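Local coordinates for protein PilM (Pseudomonas aeruginosa, PDB 3HG9) that is of unknown function but probably belongs to a bacterial pilus system, at residues G59-A63 and G64-A68. Numbering follows the deposited sequence.
Sequences GYIAA and GTSYA
Tyr-67 leans its ring along the hairpin toward the turn, so that CE2 meets the methyl of Ala-62 at 3.8 Å, diagonally across the two strands. Its CG sits beside the backbone N (chi1 -38°) and anti to the carbonyl carbon, which swings the ring over toward the neighbouring strand, with Tyr-60 O and Ala-62 N lying at its edge, in plane. Tyr-60, directly paired with Tyr-67, starts from the same face but carries its own ring away, and the two aromatics do not stack. Their backbones bond both ways: Tyr-60 N reaches Tyr-67 O at 2.8 Å, and Tyr-67 N returns to Tyr-60 O at 3.0 Å. Nearer the turn, Ala-62 N hydrogen-bonds to Thr-65 O, while Ala-62 O accepts the hydroxyl OG1 of Thr-65 at 3.0 Å and, weakly, its backbone N. The side-chain bond thus reinforces the hairpin's closing pair, and Thr-65 CG2 rests beside Ala-63 CB. On the reverse face Ile-61 sets CG1 against Ser-66 CB, 3.6 Å away. This face lies on helix 12-31, where Ile-61 touches Ala-30 and Ser-66 touches Leu-26. Pro-111 of the second subunit packs on Tyr-60, Ala-62 and Tyr-67, and a strand of that subunit continues the sheet beside Ser-66 to Ala-68. The whole is a tight antiparallel beta hairpin, its two-residue turn formed by Ala-63 and Gly-64.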
ATOM      1  N   GLY B  59      -0.158  17.471  -6.216  1.00 29.30           N
ATOM      2  CA  GLY B  59      -0.829  16.565  -5.335  1.00 30.15           C
ATOM      3  C   GLY B  59      -2.296  16.869  -5.402  1.00 31.88           C
ATOM      4  O   GLY B  59      -2.627  17.961  -5.824  1.00 30.95           O
ATOM      5  N   TYR B  60      -3.157  15.920  -4.965  1.00 33.08           N
ATOM      6  CA  TYR B  60      -4.631  16.056  -4.943  1.00 35.01           C
ATOM      7  C   TYR B  60      -5.180  15.237  -3.753  1.00 37.15           C
ATOM      8  O   TYR B  60      -4.469  14.430  -3.132  1.00 38.36           O
ATOM      9  CB  TYR B  60      -5.220  15.530  -6.276  1.00 35.54           C
ATOM     10  CG  TYR B  60      -6.608  16.022  -6.685  1.00 36.62           C
ATOM     11  CD1 TYR B  60      -6.845  17.389  -6.889  1.00 40.24           C
ATOM     12  CD2 TYR B  60      -7.674  15.132  -6.922  1.00 34.48           C
ATOM     13  CE1 TYR B  60      -8.115  17.869  -7.268  1.00 39.87           C
ATOM     14  CE2 TYR B  60      -8.942  15.603  -7.312  1.00 33.53           C
ATOM     15  CZ  TYR B  60      -9.147  16.989  -7.487  1.00 38.55           C
ATOM     16  OH  TYR B  60     -10.356  17.565  -7.857  1.00 37.76           O
ATOM     17  N   ILE B  61      -6.436  15.415  -3.415  1.00 37.89           N
ATOM     18  CA  ILE B  61      -7.020  14.513  -2.470  1.00 38.27           C
ATOM     19  C   ILE B  61      -8.339  14.270  -3.131  1.00 40.43           C
ATOM     20  O   ILE B  61      -8.844  15.116  -3.928  1.00 39.62           O
ATOM     21  CB  ILE B  61      -7.161  15.115  -1.038  1.00 38.35           C
ATOM     22  CG1 ILE B  61      -5.771  15.384  -0.459  1.00 39.17           C
ATOM     23  CG2 ILE B  61      -7.931  14.163  -0.073  1.00 37.65           C
ATOM     24  CD1 ILE B  61      -5.728  16.230   0.777  1.00 38.62           C
ATOM     25  N   ALA B  62      -8.880  13.100  -2.833  1.00 41.12           N
ATOM     26  CA  ALA B  62     -10.171  12.699  -3.320  1.00 42.31           C
ATOM     27  C   ALA B  62     -10.571  11.508  -2.412  1.00 43.30           C
ATOM     28  O   ALA B  62      -9.761  10.595  -2.201  1.00 43.75           O
ATOM     29  CB  ALA B  62     -10.065  12.300  -4.777  1.00 42.95           C
ATOM     30  N   ALA B  63     -11.796  11.540  -1.858  1.00 43.62           N
ATOM     31  CA  ALA B  63     -12.064  10.875  -0.589  1.00 43.66           C
ATOM     32  C   ALA B  63     -10.996  11.447   0.339  1.00 42.96           C
ATOM     33  O   ALA B  63     -10.299  12.373  -0.078  1.00 44.21           O
ATOM     34  CB  ALA B  63     -11.941   9.330  -0.727  1.00 43.38           C
ATOM     35  N   GLY B  64     -10.874  10.955   1.578  1.00 42.02           N
ATOM     36  CA  GLY B  64      -9.660  11.245   2.414  1.00 40.05           C
ATOM     37  C   GLY B  64      -8.354  10.510   2.014  1.00 38.01           C
ATOM     38  O   GLY B  64      -7.450  10.349   2.830  1.00 37.10           O
ATOM     39  N   THR B  65      -8.264  10.088   0.752  1.00 37.03           N
ATOM     40  CA  THR B  65      -7.088   9.458   0.186  1.00 36.51           C
ATOM     41  C   THR B  65      -6.365  10.505  -0.651  1.00 37.86           C
ATOM     42  O   THR B  65      -7.032  11.321  -1.339  1.00 38.39           O
ATOM     43  CB  THR B  65      -7.435   8.412  -0.866  1.00 36.94           C
ATOM     44  OG1 THR B  65      -7.222   8.990  -2.160  1.00 33.12           O
ATOM     45  CG2 THR B  65      -8.861   7.860  -0.729  1.00 32.90           C
ATOM     46  N   SER B  66      -5.032  10.466  -0.674  1.00 36.80           N
ATOM     47  CA  SER B  66      -4.335  11.471  -1.463  1.00 35.88           C
ATOM     48  C   SER B  66      -3.388  10.918  -2.532  1.00 34.91           C
ATOM     49  O   SER B  66      -2.882   9.835  -2.408  1.00 34.09           O
ATOM     50  CB  SER B  66      -3.648  12.502  -0.565  1.00 35.55           C
ATOM     51  OG  SER B  66      -3.228  11.881   0.620  1.00 36.38           O
ATOM     52  N   TYR B  67      -3.150  11.717  -3.581  1.00 33.76           N
ATOM     53  CA  TYR B  67      -2.247  11.365  -4.624  1.00 31.81           C
ATOM     54  C   TYR B  67      -1.184  12.442  -4.826  1.00 33.02           C
ATOM     55  O   TYR B  67      -1.477  13.636  -4.742  1.00 33.74           O
ATOM     56  CB  TYR B  67      -3.035  11.262  -5.888  1.00 30.77           C
ATOM     57  CG  TYR B  67      -4.390  10.654  -5.741  1.00 28.62           C
ATOM     58  CD1 TYR B  67      -4.733   9.526  -6.472  1.00 30.38           C
ATOM     59  CD2 TYR B  67      -5.348  11.207  -4.917  1.00 25.51           C
ATOM     60  CE1 TYR B  67      -6.023   8.942  -6.391  1.00 27.87           C
ATOM     61  CE2 TYR B  67      -6.614  10.629  -4.815  1.00 23.01           C
ATOM     62  CZ  TYR B  67      -6.955   9.502  -5.560  1.00 24.36           C
ATOM     63  OH  TYR B  67      -8.241   8.900  -5.455  1.00 28.67           O
ATOM     64  N   ALA B  68       0.035  12.042  -5.144  1.00 32.41           N
ATOM     65  CA  ALA B  68       1.045  13.021  -5.540  1.00 32.81           C
ATOM     66  C   ALA B  68       1.522  12.615  -6.923  1.00 33.34           C
ATOM     67  O   ALA B  68       1.761  11.419  -7.120  1.00 34.15           O
ATOM     68  CB  ALA B  68       2.233  12.994  -4.524  1.00 32.20           C
TER